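Sugar ABC transporter substrate-binding protein (Treponema pallidum subsp. pallidum, PDB 5U2P) probably binds a still unidentified ligand, perhaps a sugar, outside the inner membrane and delivers it to an ABC transporter for uptake. Local coordinates at residues A[35-40]-A[63-68]; A[42-47]-A[335-340]; A[103-108]-A[308-313]. All coordinates share one frame; numbering follows the deposited sequence.

Contact 1 of 3, residues A[35-40]-A[63-68]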
ATOM      1  N   SER A  35      29.766   4.998   0.379  1.00 25.85           N
ATOM      2  CA  SER A  35      29.387   4.472  -0.909  1.00 27.12           C
ATOM      3  C   SER A  35      27.916   4.070  -0.863  1.00 24.35           C
ATOM      4  O   SER A  35      27.418   3.600   0.160  1.00 28.35           O
ATOM      5  CB  SER A  35      30.263   3.271  -1.292  1.00 39.28           C
ATOM      6  OG  SER A  35      30.198   2.265  -0.307  1.00 32.80           O
ATOM      7  N   VAL A  36      27.252   4.255  -1.995  1.00 24.96           N
ATOM      8  CA  VAL A  36      25.835   3.977  -2.139  1.00 24.58           C
ATOM      9  C   VAL A  36      25.558   3.183  -3.411  1.00 32.99           C
ATOM     10  O   VAL A  36      26.171   3.417  -4.450  1.00 29.68           O
ATOM     11  CB  VAL A  36      25.027   5.292  -2.157  1.00 33.10           C
ATOM     12  CG1 VAL A  36      23.545   5.013  -2.262  1.00 39.39           C
ATOM     13  CG2 VAL A  36      25.332   6.099  -0.912  1.00 37.53           C
ATOM     14  N   LEU A  37      24.636   2.234  -3.312  1.00 28.55           N
ATOM     15  CA  LEU A  37      24.118   1.507  -4.469  1.00 25.74           C
ATOM     16  C   LEU A  37      22.637   1.825  -4.609  1.00 31.20           C
ATOM     17  O   LEU A  37      21.884   1.711  -3.644  1.00 25.89           O
ATOM     18  CB  LEU A  37      24.295  -0.005  -4.305  1.00 30.98           C
ATOM     19  CG  LEU A  37      24.164  -0.865  -5.554  1.00 30.15           C
ATOM     20  CD1 LEU A  37      25.429  -0.781  -6.391  1.00 44.62           C
ATOM     21  CD2 LEU A  37      23.846  -2.307  -5.168  1.00 37.44           C
ATOM     22  N   ILE A  38      22.212   2.201  -5.803  1.00 31.88           N
ATOM     23  CA  ILE A  38      20.817   2.579  -6.029  1.00 27.28           C
ATOM     24  C   ILE A  38      20.343   2.184  -7.428  1.00 32.55           C
ATOM     25  O   ILE A  38      21.151   1.978  -8.332  1.00 35.07           O
ATOM     26  CB  ILE A  38      20.631   4.094  -5.844  1.00 40.62           C
ATOM     27  CG1 ILE A  38      19.141   4.455  -5.798  1.00 58.33           C
ATOM     28  CG2 ILE A  38      21.369   4.860  -6.947  1.00 47.12           C
ATOM     29  CD1 ILE A  38      18.872   5.919  -5.602  1.00 70.22           C
ATOM     30  N   ARG A  39      19.030   2.056  -7.596  1.00 31.70           N
ATOM     31  CA  ARG A  39      18.442   1.798  -8.906  1.00 29.75           C
ATOM     32  C   ARG A  39      18.562   3.038  -9.774  1.00 39.56           C
ATOM     33  O   ARG A  39      18.333   4.155  -9.316  1.00 34.45           O
ATOM     34  CB  ARG A  39      16.967   1.391  -8.785  1.00 30.90           C
ATOM     35  CG  ARG A  39      16.723  -0.027  -8.266  1.00 35.24           C
ATOM     36  CD  ARG A  39      15.231  -0.330  -8.192  1.00 41.46           C
ATOM     37  NE  ARG A  39      14.919  -1.451  -7.302  1.00 55.34           N
ATOM     38  CZ  ARG A  39      14.580  -2.679  -7.696  1.00 62.65           C
ATOM     39  NH1 ARG A  39      14.500  -2.993  -8.984  1.00 72.70           N
ATOM     40  NH2 ARG A  39      14.313  -3.604  -6.784  1.00 61.15           N
ATOM     41  N   GLU A  40      18.924   2.822 -11.030  1.00 31.15           N
ATOM     42  CA  GLU A  40      19.079   3.896 -11.999  1.00 41.56           C
ATOM     43  C   GLU A  40      17.887   4.856 -11.980  1.00 50.25           C
ATOM     44  O   GLU A  40      18.053   6.056 -11.767  1.00 38.56           O
ATOM     45  CB  GLU A  40      19.261   3.291 -13.395  1.00 40.82           C
ATOM     46  CG  GLU A  40      19.467   4.291 -14.516  1.00 51.53           C
ATOM     47  CD  GLU A  40      19.629   3.611 -15.864  1.00 76.32           C
ATOM     48  OE1 GLU A  40      19.126   2.479 -16.024  1.00 69.98           O
ATOM     49  OE2 GLU A  40      20.264   4.206 -16.759  1.00 79.54           O
ATOM     50  N   THR A  63      29.731   8.617  -2.824  1.00 34.06           N
ATOM     51  CA  THR A  63      29.874   8.109  -4.182  1.00 31.84           C
ATOM     52  C   THR A  63      28.716   7.164  -4.482  1.00 41.06           C
ATOM     53  O   THR A  63      28.472   6.211  -3.741  1.00 36.78           O
ATOM     54  CB  THR A  63      31.220   7.395  -4.384  1.00 42.24           C
ATOM     55  OG1 THR A  63      31.356   6.338  -3.433  1.00 53.36           O
ATOM     56  CG2 THR A  63      32.360   8.378  -4.188  1.00 44.52           C
ATOM     57  N   VAL A  64      27.993   7.461  -5.556  1.00 34.10           N
ATOM     58  CA  VAL A  64      26.810   6.694  -5.946  1.00 33.40           C
ATOM     59  C   VAL A  64      27.088   5.780  -7.137  1.00 47.39           C
ATOM     60  O   VAL A  64      27.666   6.191  -8.144  1.00 42.25           O
ATOM     61  CB  VAL A  64      25.626   7.623  -6.291  1.00 43.14           C
ATOM     62  CG1 VAL A  64      24.409   6.812  -6.736  1.00 43.09           C
ATOM     63  CG2 VAL A  64      25.274   8.490  -5.102  1.00 48.33           C
ATOM     64  N   GLU A  65      26.663   4.531  -6.995  1.00 30.90           N
ATOM     65  CA  GLU A  65      26.760   3.528  -8.041  1.00 32.84           C
ATOM     66  C   GLU A  65      25.347   3.119  -8.456  1.00 37.74           C
ATOM     67  O   GLU A  65      24.626   2.526  -7.648  1.00 29.54           O
ATOM     68  CB  GLU A  65      27.547   2.326  -7.525  1.00 43.16           C
ATOM     69  CG  GLU A  65      27.875   1.280  -8.558  1.00 64.32           C
ATOM     70  CD  GLU A  65      28.587   0.088  -7.947  1.00 77.02           C
ATOM     71  OE1 GLU A  65      28.660  -0.965  -8.613  1.00 73.06           O
ATOM     72  OE2 GLU A  65      29.071   0.210  -6.797  1.00 79.95           O
ATOM     73  N   THR A  66      24.939   3.440  -9.687  1.00 29.89           N
ATOM     74  CA  THR A  66      23.588   3.095 -10.140  1.00 40.00           C
ATOM     75  C   THR A  66      23.562   1.798 -10.924  1.00 34.58           C
ATOM     76  O   THR A  66      24.508   1.467 -11.638  1.00 34.27           O
ATOM     77  CB  THR A  66      22.966   4.185 -11.027  1.00 52.48           C
ATOM     78  OG1 THR A  66      23.716   4.305 -12.239  1.00 41.54           O
ATOM     79  CG2 THR A  66      22.925   5.520 -10.297  1.00 39.45           C
ATOM     80  N   ILE A  67      22.463   1.070 -10.788  1.00 30.26           N
ATOM     81  CA  ILE A  67      22.265  -0.164 -11.521  1.00 46.25           C
ATOM     82  C   ILE A  67      20.951  -0.089 -12.291  1.00 43.75           C
ATOM     83  O   ILE A  67      19.940   0.382 -11.759  1.00 35.80           O
ATOM     84  CB  ILE A  67      22.244  -1.377 -10.586  1.00 37.05           C
ATOM     85  CG1 ILE A  67      23.489  -1.402  -9.683  1.00 39.57           C
ATOM     86  CG2 ILE A  67      22.122  -2.657 -11.387  1.00 38.51           C
ATOM     87  CD1 ILE A  67      24.820  -1.590 -10.417  1.00 40.16           C
ATOM     88  N   GLN A  68      20.991  -0.542 -13.540  1.00 42.66           N
ATOM     89  CA  GLN A  68      19.801  -0.661 -14.378  1.00 51.02           C
ATOM     90  C   GLN A  68      18.743  -1.450 -13.617  1.00 42.73           C
ATOM     91  O   GLN A  68      19.030  -2.519 -13.080  1.00 35.09           O
ATOM     92  CB  GLN A  68      20.147  -1.343 -15.700  1.00 42.71           C
ATOM     93  CG  GLN A  68      19.079  -1.262 -16.768  1.00 78.76           C
ATOM     94  CD  GLN A  68      19.553  -1.834 -18.092  1.00 90.53           C
ATOM     95  OE1 GLN A  68      20.545  -1.372 -18.660  1.00 81.83           O
ATOM     96  NE2 GLN A  68      18.856  -2.855 -18.583  1.00 87.14           N
TER
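Leu37 lays its CD1 methyl across the extended side chain of Glu65 on the next strand, 3.6 Å from Glu65 CD. The first torsion of Leu37 sets CG anti to the backbone N, and chi2 of 78° then turns CD1 toward the neighbouring strand, where it also meets Ile67 CG1, at 3.9 Å. The methyl touches the glutamate from CB to the carboxylate, whose OE1 goes on to a salt bridge with Arg79. Farther back on this face, Ser35 CB lies 3.9 Å from Thr63 OG1, and Ser35 OG turns to the backbone N of Asp87. On the other face Ile38 does the touching with its branch methyl: CG2 packs 3.6 Å from Val64 CG1 and 3.8 Å from Thr66 CG2, slanting across both side chains. These are two parallel strands of a beta-alpha-beta unit, 33-39 and 61-67, connected through helix 45-58. Strand 61-67 is one of two edge strands of a five-stranded sheet, and strand 88-92 flanks 33-39 on its other side. Between the two backbones Val36 and Ile38 each use both N and O, the N toward Thr63 and Glu65 respectively and the O toward the N of Glu65 and Ile67. The last bond, Glu40 N to Ile67 O, is short at 2.7 Å, and its donor stands 39° above the carbonyl plane. Past it the side chains of Glu40 and Gln68 run side by side in the same direction, carboxylate and amide planes 22° apart; Glu40 OE1 lies 3.8 Å from Gln68 CG, and the amide NE2 of Gln68 is bonded to Asp70.

Contact 2 of 3, residues A[42-47]-A[335-340]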
ATOM      1  N   HIS A  42      15.677   5.320  -9.857  1.00 44.67           N
ATOM      2  CA  HIS A  42      15.330   5.835  -8.538  1.00 35.36           C
ATOM      3  C   HIS A  42      16.346   6.869  -8.057  1.00 35.49           C
ATOM      4  O   HIS A  42      16.173   7.463  -6.991  1.00 39.12           O
ATOM      5  CB  HIS A  42      15.219   4.686  -7.531  1.00 39.73           C
ATOM      6  CG  HIS A  42      14.020   3.815  -7.748  1.00 47.73           C
ATOM      7  ND1 HIS A  42      13.820   2.634  -7.066  1.00 40.25           N
ATOM      8  CD2 HIS A  42      12.958   3.952  -8.579  1.00 59.03           C
ATOM      9  CE1 HIS A  42      12.685   2.084  -7.461  1.00 41.38           C
ATOM     10  NE2 HIS A  42      12.142   2.864  -8.379  1.00 55.26           N
ATOM     11  N   TYR A  43      17.412   7.071  -8.831  1.00 41.88           N
ATOM     12  CA  TYR A  43      18.431   8.068  -8.487  1.00 33.86           C
ATOM     13  C   TYR A  43      17.957   9.432  -8.947  1.00 48.42           C
ATOM     14  O   TYR A  43      18.478  10.004  -9.906  1.00 41.54           O
ATOM     15  CB  TYR A  43      19.780   7.715  -9.114  1.00 46.14           C
ATOM     16  CG  TYR A  43      20.930   8.599  -8.672  1.00 40.46           C
ATOM     17  CD1 TYR A  43      21.024   9.057  -7.360  1.00 46.85           C
ATOM     18  CD2 TYR A  43      21.939   8.951  -9.561  1.00 53.60           C
ATOM     19  CE1 TYR A  43      22.084   9.857  -6.954  1.00 43.26           C
ATOM     20  CE2 TYR A  43      23.000   9.746  -9.166  1.00 48.44           C
ATOM     21  CZ  TYR A  43      23.070  10.196  -7.862  1.00 55.94           C
ATOM     22  OH  TYR A  43      24.126  10.992  -7.474  1.00 51.46           O
ATOM     23  N   SER A  44      16.948   9.934  -8.251  1.00 57.07           N
ATOM     24  CA  SER A  44      16.260  11.153  -8.641  1.00 65.18           C
ATOM     25  C   SER A  44      17.078  12.403  -8.352  1.00 70.19           C
ATOM     26  O   SER A  44      18.109  12.352  -7.673  1.00 41.37           O
ATOM     27  CB  SER A  44      14.924  11.238  -7.908  1.00 69.17           C
ATOM     28  OG  SER A  44      15.133  11.270  -6.502  1.00 46.59           O
ATOM     29  N   SER A  45      16.610  13.535  -8.863  1.00 58.07           N
ATOM     30  CA  SER A  45      17.212  14.807  -8.504  1.00 67.04           C
ATOM     31  C   SER A  45      17.063  14.999  -6.996  1.00 54.28           C
ATOM     32  O   SER A  45      17.930  15.592  -6.355  1.00 40.65           O
ATOM     33  CB  SER A  45      16.572  15.965  -9.284  1.00 70.46           C
ATOM     34  OG  SER A  45      15.159  15.884  -9.272  1.00 68.97           O
ATOM     35  N   GLY A  46      15.980  14.463  -6.430  1.00 52.16           N
ATOM     36  CA  GLY A  46      15.744  14.543  -4.999  1.00 43.70           C
ATOM     37  C   GLY A  46      16.904  13.962  -4.211  1.00 33.98           C
ATOM     38  O   GLY A  46      17.492  14.632  -3.353  1.00 35.75           O
ATOM     39  N   LEU A  47      17.244  12.715  -4.507  1.00 31.86           N
ATOM     40  CA  LEU A  47      18.358  12.059  -3.829  1.00 38.84           C
ATOM     41  C   LEU A  47      19.710  12.677  -4.185  1.00 52.93           C
ATOM     42  O   LEU A  47      20.608  12.728  -3.351  1.00 32.76           O
ATOM     43  CB  LEU A  47      18.389  10.570  -4.150  1.00 34.96           C
ATOM     44  CG  LEU A  47      17.372   9.696  -3.414  1.00 38.71           C
ATOM     45  CD1 LEU A  47      17.560   8.250  -3.803  1.00 35.26           C
ATOM     46  CD2 LEU A  47      17.466   9.853  -1.899  1.00 33.74           C
ATOM     47  N   ASN A 335      12.178  17.884   4.047  1.00 27.21           N
ATOM     48  CA  ASN A 335      11.482  18.998   3.402  1.00 30.88           C
ATOM     49  C   ASN A 335      12.091  19.321   2.037  1.00 29.58           C
ATOM     50  O   ASN A 335      11.375  19.493   1.056  1.00 34.92           O
ATOM     51  CB  ASN A 335      11.492  20.225   4.307  1.00 35.50           C
ATOM     52  CG  ASN A 335      10.449  20.140   5.406  1.00 51.54           C
ATOM     53  OD1 ASN A 335       9.372  19.573   5.211  1.00 52.97           O
ATOM     54  ND2 ASN A 335      10.762  20.702   6.567  1.00 44.66           N
ATOM     55  N   SER A 336      13.413  19.348   1.975  1.00 26.69           N
ATOM     56  CA  SER A 336      14.123  19.533   0.720  1.00 39.07           C
ATOM     57  C   SER A 336      13.829  18.404  -0.259  1.00 39.50           C
ATOM     58  O   SER A 336      13.502  18.634  -1.424  1.00 31.84           O
ATOM     59  CB  SER A 336      15.623  19.636   0.992  1.00 46.82           C
ATOM     60  OG  SER A 336      16.359  19.741  -0.208  1.00 67.30           O
ATOM     61  N   PHE A 337      13.906  17.173   0.226  1.00 30.21           N
ATOM     62  CA  PHE A 337      13.668  16.006  -0.604  1.00 24.34           C
ATOM     63  C   PHE A 337      12.291  16.009  -1.264  1.00 26.05           C
ATOM     64  O   PHE A 337      12.154  15.665  -2.440  1.00 30.23           O
ATOM     65  CB  PHE A 337      13.867  14.754   0.274  1.00 25.91           C
ATOM     66  CG  PHE A 337      13.750  13.444  -0.457  1.00 26.74           C
ATOM     67  CD1 PHE A 337      14.477  13.201  -1.603  1.00 27.91           C
ATOM     68  CD2 PHE A 337      12.944  12.430   0.047  1.00 27.56           C
ATOM     69  CE1 PHE A 337      14.387  11.989  -2.255  1.00 28.77           C
ATOM     70  CE2 PHE A 337      12.842  11.207  -0.608  1.00 24.94           C
ATOM     71  CZ  PHE A 337      13.566  10.987  -1.757  1.00 32.05           C
ATOM     72  N   PHE A 338      11.258  16.369  -0.504  1.00 25.95           N
ATOM     73  CA  PHE A 338       9.900  16.280  -1.001  1.00 27.98           C
ATOM     74  C   PHE A 338       9.468  17.515  -1.788  1.00 34.57           C
ATOM     75  O   PHE A 338       8.304  17.617  -2.185  1.00 33.50           O
ATOM     76  CB  PHE A 338       8.935  16.008   0.151  1.00 22.31           C
ATOM     77  CG  PHE A 338       8.756  14.529   0.417  1.00 21.90           C
ATOM     78  CD1 PHE A 338       9.595  13.860   1.291  1.00 24.29           C
ATOM     79  CD2 PHE A 338       7.817  13.800  -0.286  1.00 27.40           C
ATOM     80  CE1 PHE A 338       9.460  12.495   1.496  1.00 20.45           C
ATOM     81  CE2 PHE A 338       7.678  12.430  -0.091  1.00 28.34           C
ATOM     82  CZ  PHE A 338       8.505  11.779   0.807  1.00 24.28           C
ATOM     83  N   GLU A 339      10.402  18.428  -2.037  1.00 33.88           N
ATOM     84  CA  GLU A 339      10.171  19.462  -3.050  1.00 30.91           C
ATOM     85  C   GLU A 339      10.312  18.842  -4.445  1.00 48.69           C
ATOM     86  O   GLU A 339       9.850  19.407  -5.433  1.00 44.97           O
ATOM     87  CB  GLU A 339      11.138  20.630  -2.865  1.00 34.93           C
ATOM     88  CG  GLU A 339      10.808  21.475  -1.644  1.00 46.85           C
ATOM     89  CD  GLU A 339      11.803  22.593  -1.420  1.00 73.42           C
ATOM     90  OE1 GLU A 339      12.711  22.754  -2.261  1.00 73.77           O
ATOM     91  OE2 GLU A 339      11.676  23.309  -0.404  1.00 69.71           O
ATOM     92  N   GLU A 340      10.932  17.664  -4.501  1.00 30.71           N
ATOM     93  CA  GLU A 340      11.141  16.923  -5.740  1.00 35.35           C
ATOM     94  C   GLU A 340      10.491  15.542  -5.730  1.00 39.73           C
ATOM     95  O   GLU A 340       9.907  15.102  -6.713  1.00 30.93           O
ATOM     96  CB  GLU A 340      12.637  16.765  -5.993  1.00 34.73           C
ATOM     97  CG  GLU A 340      13.393  18.074  -6.008  1.00 66.90           C
ATOM     98  CD  GLU A 340      14.698  17.972  -6.764  1.00 80.71           C
ATOM     99  OE1 GLU A 340      15.756  17.865  -6.107  1.00 69.82           O
ATOM    100  OE2 GLU A 340      14.663  17.997  -8.013  1.00 88.42           O
TER
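Phe337 drives the edge of its ring into the first turn of helix 45-58, right where Gly46 has no side chain to stop it. Phe337 CD1 sits 3.6 Å from Gly46 C, and both that carbon and Leu47 N lie near the ring plane. Leu47 runs alongside the phenylalanine in the same direction and puts CD2 3.8 Å from Phe337 CE1. A chi1 of -176°, CG anti to the backbone N, swings the ring over to this helix. The turn it meets is fixed by an N-cap: Ser44 OG accepts from Leu47 N, 3.2 Å away. Phe337 and the two residues at its edge, Gly46 and Leu47, are all buried. The side toward solvent is polar: Ser45 and Glu340, both partly exposed, meet there. Ser45 OG donates to Glu340 OE2, 56° out of the carboxylate plane; the 2.5 Å separation of these two oxygens is very short, and its exact value is doubtful. Glu340 OE1 has a weak bond to Asn49. Glu340 follows the C-terminal end of helix 331-337, so this end meets the start of helix 45-58. Phe337 also stacks with His341 and touches Val50, whereas Leu47 reaches down to Ile38 on strand 33-39 of the sheet.

Contact 3 of 3, residues A[103-108]-A[308-313]; sequences LYFVDL and GLAVHK
At the C-terminal end of strand 307-311 and just after it, Val311 and Lys313 grip the chain leaving helix 101-104: Val311 meets Val106, while Lys313 bonds to Tyr104 O. A single beta bridge, Phe105 with His312, marks the place. Strand 307-311 runs antiparallel between 88-92 and 131-132 in a sheet of order 2-1-3-5-4, the arrangement of type II periplasmic binding proteins, in which a late strand returns to the first lobe. Val106 and Val311 meet through one methyl each, Val106 CG2 3.6 Å from Val311 CG1, the side chains crossing at a slant; helix 318-329 packs against both. Their backbones join too, Val106 N donating to Val311 O over 2.9 Å. Lys313 holds on at both its ends. Its N gives a nearly straight bond of 2.7 Å to Tyr104 O, though from 42° above the carbonyl plane. With CG anti to N (chi1 -168°) and the rest of the chain extended, the side chain then follows the backbone of 103-105 until NZ bonds to Tyr102 O. NZ also donates to a water that bonds back to Phe105 O. The Phe105 ring is sandwiched, with Tyr104 CB over one face and Ala310 CB over the other in a CH-pi contact, 4.1 Å from the centroid. A second water bridges the two backbones, donating to Val106 O at 2.7 Å and accepting from Val311 N at 2.9 Å.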
ATOM      1  N   LEU A 103      21.576 -11.204   8.325  1.00 29.04           N
ATOM      2  CA  LEU A 103      22.870 -11.470   7.696  1.00 27.61           C
ATOM      3  C   LEU A 103      23.515 -10.238   7.086  1.00 27.99           C
ATOM      4  O   LEU A 103      24.740 -10.106   7.104  1.00 27.26           O
ATOM      5  CB  LEU A 103      22.712 -12.504   6.581  1.00 29.82           C
ATOM      6  CG  LEU A 103      23.461 -13.823   6.721  1.00 66.30           C
ATOM      7  CD1 LEU A 103      22.932 -14.585   7.922  1.00 65.53           C
ATOM      8  CD2 LEU A 103      23.316 -14.632   5.439  1.00 58.09           C
ATOM      9  N   TYR A 104      22.695  -9.352   6.526  1.00 27.90           N
ATOM     10  CA  TYR A 104      23.227  -8.319   5.634  1.00 24.06           C
ATOM     11  C   TYR A 104      23.013  -6.876   6.048  1.00 31.12           C
ATOM     12  O   TYR A 104      23.770  -6.017   5.602  1.00 29.47           O
ATOM     13  CB  TYR A 104      22.635  -8.493   4.246  1.00 25.57           C
ATOM     14  CG  TYR A 104      23.023  -9.792   3.580  1.00 25.30           C
ATOM     15  CD1 TYR A 104      24.355 -10.084   3.331  1.00 29.35           C
ATOM     16  CD2 TYR A 104      22.058 -10.702   3.183  1.00 36.17           C
ATOM     17  CE1 TYR A 104      24.714 -11.259   2.717  1.00 38.39           C
ATOM     18  CE2 TYR A 104      22.407 -11.876   2.568  1.00 43.78           C
ATOM     19  CZ  TYR A 104      23.738 -12.145   2.338  1.00 39.19           C
ATOM     20  OH  TYR A 104      24.109 -13.311   1.727  1.00 40.86           O
ATOM     21  N   PHE A 105      21.991  -6.602   6.859  1.00 27.66           N
ATOM     22  CA  PHE A 105      21.616  -5.212   7.154  1.00 22.83           C
ATOM     23  C   PHE A 105      21.655  -4.836   8.627  1.00 25.21           C
ATOM     24  O   PHE A 105      21.388  -5.640   9.503  1.00 28.77           O
ATOM     25  CB  PHE A 105      20.222  -4.929   6.622  1.00 20.57           C
ATOM     26  CG  PHE A 105      20.071  -5.219   5.156  1.00 18.98           C
ATOM     27  CD1 PHE A 105      21.020  -4.757   4.256  1.00 26.29           C
ATOM     28  CD2 PHE A 105      18.997  -5.938   4.679  1.00 23.78           C
ATOM     29  CE1 PHE A 105      20.902  -5.028   2.903  1.00 24.24           C
ATOM     30  CE2 PHE A 105      18.872  -6.219   3.324  1.00 27.31           C
ATOM     31  CZ  PHE A 105      19.829  -5.760   2.440  1.00 25.71           C
ATOM     32  N   VAL A 106      21.930  -3.569   8.884  1.00 24.85           N
ATOM     33  CA  VAL A 106      21.910  -3.053  10.248  1.00 24.39           C
ATOM     34  C   VAL A 106      20.480  -2.851  10.725  1.00 23.17           C
ATOM     35  O   VAL A 106      19.669  -2.236  10.030  1.00 24.12           O
ATOM     36  CB  VAL A 106      22.669  -1.723  10.349  1.00 28.30           C
ATOM     37  CG1 VAL A 106      22.598  -1.186  11.777  1.00 31.99           C
ATOM     38  CG2 VAL A 106      24.107  -1.916   9.906  1.00 28.63           C
ATOM     39  N   ASP A 107      20.167  -3.368  11.915  1.00 26.17           N
ATOM     40  CA  ASP A 107      18.849  -3.154  12.518  1.00 22.54           C
ATOM     41  C   ASP A 107      18.712  -1.707  12.988  1.00 20.59           C
ATOM     42  O   ASP A 107      19.439  -1.268  13.885  1.00 28.50           O
ATOM     43  CB  ASP A 107      18.634  -4.134  13.689  1.00 30.35           C
ATOM     44  CG  ASP A 107      17.341  -3.874  14.459  1.00 49.68           C
ATOM     45  OD1 ASP A 107      16.485  -3.128  13.957  1.00 30.16           O
ATOM     46  OD2 ASP A 107      17.174  -4.425  15.572  1.00 49.89           O
ATOM     47  N   LEU A 108      17.813  -0.955  12.346  1.00 23.21           N
ATOM     48  CA  LEU A 108      17.681   0.477  12.607  1.00 23.60           C
ATOM     49  C   LEU A 108      16.555   0.764  13.597  1.00 24.30           C
ATOM     50  O   LEU A 108      16.196   1.928  13.823  1.00 24.08           O
ATOM     51  CB  LEU A 108      17.426   1.247  11.285  1.00 17.40           C
ATOM     52  CG  LEU A 108      18.500   1.086  10.203  1.00 20.67           C
ATOM     53  CD1 LEU A 108      18.106   1.765   8.879  1.00 18.92           C
ATOM     54  CD2 LEU A 108      19.843   1.573  10.663  1.00 26.25           C
ATOM     55  N   GLY A 308      13.603   1.945   0.182  1.00 18.67           N
ATOM     56  CA  GLY A 308      14.325   2.385   1.360  1.00 19.26           C
ATOM     57  C   GLY A 308      15.820   2.255   1.197  1.00 19.11           C
ATOM     58  O   GLY A 308      16.300   1.651   0.244  1.00 20.20           O
ATOM     59  N   LEU A 309      16.548   2.836   2.138  1.00 16.89           N
ATOM     60  CA  LEU A 309      18.002   2.806   2.153  1.00 17.57           C
ATOM     61  C   LEU A 309      18.423   2.014   3.381  1.00 20.44           C
ATOM     62  O   LEU A 309      18.129   2.421   4.504  1.00 18.97           O
ATOM     63  CB  LEU A 309      18.587   4.223   2.204  1.00 19.78           C
ATOM     64  CG  LEU A 309      18.262   5.135   1.041  1.00 20.81           C
ATOM     65  CD1 LEU A 309      18.774   6.551   1.358  1.00 27.02           C
ATOM     66  CD2 LEU A 309      18.890   4.613  -0.225  1.00 24.99           C
ATOM     67  N   ALA A 310      19.081   0.879   3.170  1.00 20.20           N
ATOM     68  CA  ALA A 310      19.609   0.071   4.267  1.00 19.01           C
ATOM     69  C   ALA A 310      21.114   0.239   4.401  1.00 18.64           C
ATOM     70  O   ALA A 310      21.787   0.609   3.440  1.00 19.88           O
ATOM     71  CB  ALA A 310      19.274  -1.413   4.055  1.00 20.00           C
ATOM     72  N   VAL A 311      21.632  -0.085   5.585  1.00 20.16           N
ATOM     73  CA  VAL A 311      23.076  -0.102   5.843  1.00 21.77           C
ATOM     74  C   VAL A 311      23.620  -1.533   5.780  1.00 19.48           C
ATOM     75  O   VAL A 311      23.105  -2.434   6.437  1.00 22.03           O
ATOM     76  CB  VAL A 311      23.410   0.513   7.211  1.00 22.17           C
ATOM     77  CG1 VAL A 311      24.932   0.552   7.447  1.00 24.47           C
ATOM     78  CG2 VAL A 311      22.856   1.932   7.302  1.00 22.82           C
ATOM     79  N   HIS A 312      24.642  -1.715   4.949  1.00 24.76           N
ATOM     80  CA  HIS A 312      25.355  -2.987   4.836  1.00 24.24           C
ATOM     81  C   HIS A 312      26.088  -3.306   6.134  1.00 25.23           C
ATOM     82  O   HIS A 312      26.979  -2.575   6.556  1.00 28.51           O
ATOM     83  CB  HIS A 312      26.337  -2.909   3.678  1.00 24.25           C
ATOM     84  CG  HIS A 312      27.064  -4.190   3.392  1.00 31.20           C
ATOM     85  ND1 HIS A 312      28.327  -4.207   2.836  1.00 32.94           N
ATOM     86  CD2 HIS A 312      26.702  -5.487   3.542  1.00 28.68           C
ATOM     87  CE1 HIS A 312      28.719  -5.459   2.675  1.00 38.38           C
ATOM     88  NE2 HIS A 312      27.753  -6.256   3.098  1.00 30.00           N
ATOM     89  N   LYS A 313      25.685  -4.410   6.742  1.00 25.56           N
ATOM     90  CA  LYS A 313      26.137  -4.835   8.063  1.00 33.28           C
ATOM     91  C   LYS A 313      27.641  -5.027   8.132  1.00 31.50           C
ATOM     92  O   LYS A 313      28.261  -4.723   9.151  1.00 32.35           O
ATOM     93  CB  LYS A 313      25.430  -6.144   8.433  1.00 39.49           C
ATOM     94  CG  LYS A 313      25.576  -6.553   9.874  1.00 51.55           C
ATOM     95  CD  LYS A 313      24.675  -7.742  10.214  1.00 45.48           C
ATOM     96  CE  LYS A 313      24.773  -8.080  11.694  1.00 50.36           C
ATOM     97  NZ  LYS A 313      23.844  -9.160  12.090  1.00 55.86           N
TER
HETATM   98  O   HOH W   1      21.383  -7.473  11.495  1.00 31.67           O
HETATM   99  O   HOH W   2      19.901  -1.245   7.582  1.00 21.99           O

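From the N terminus, strand 33-39 opens contact 1, and the start of helix 45-58 opens contact 2 before strand 61-67 closes the first, so the two cross. Contact 1 closes a short loop of one beta-alpha-beta unit. Contact 3 begins at 103-108, after contact 1 is complete, and closes at 308-313, once the chain has been through the other lobe. Only then does 335-340 close contact 2, so contact 3 nests inside it. Contacts 1 and 2 touch directly; contacts 1 and 3 reach the same five-stranded sheet without touching, centres 16 Å apart. Contacts 2 and 3 tie the returning region 308-340 to elements from the chain's beginning, while contact 1 joins two early strands to each other.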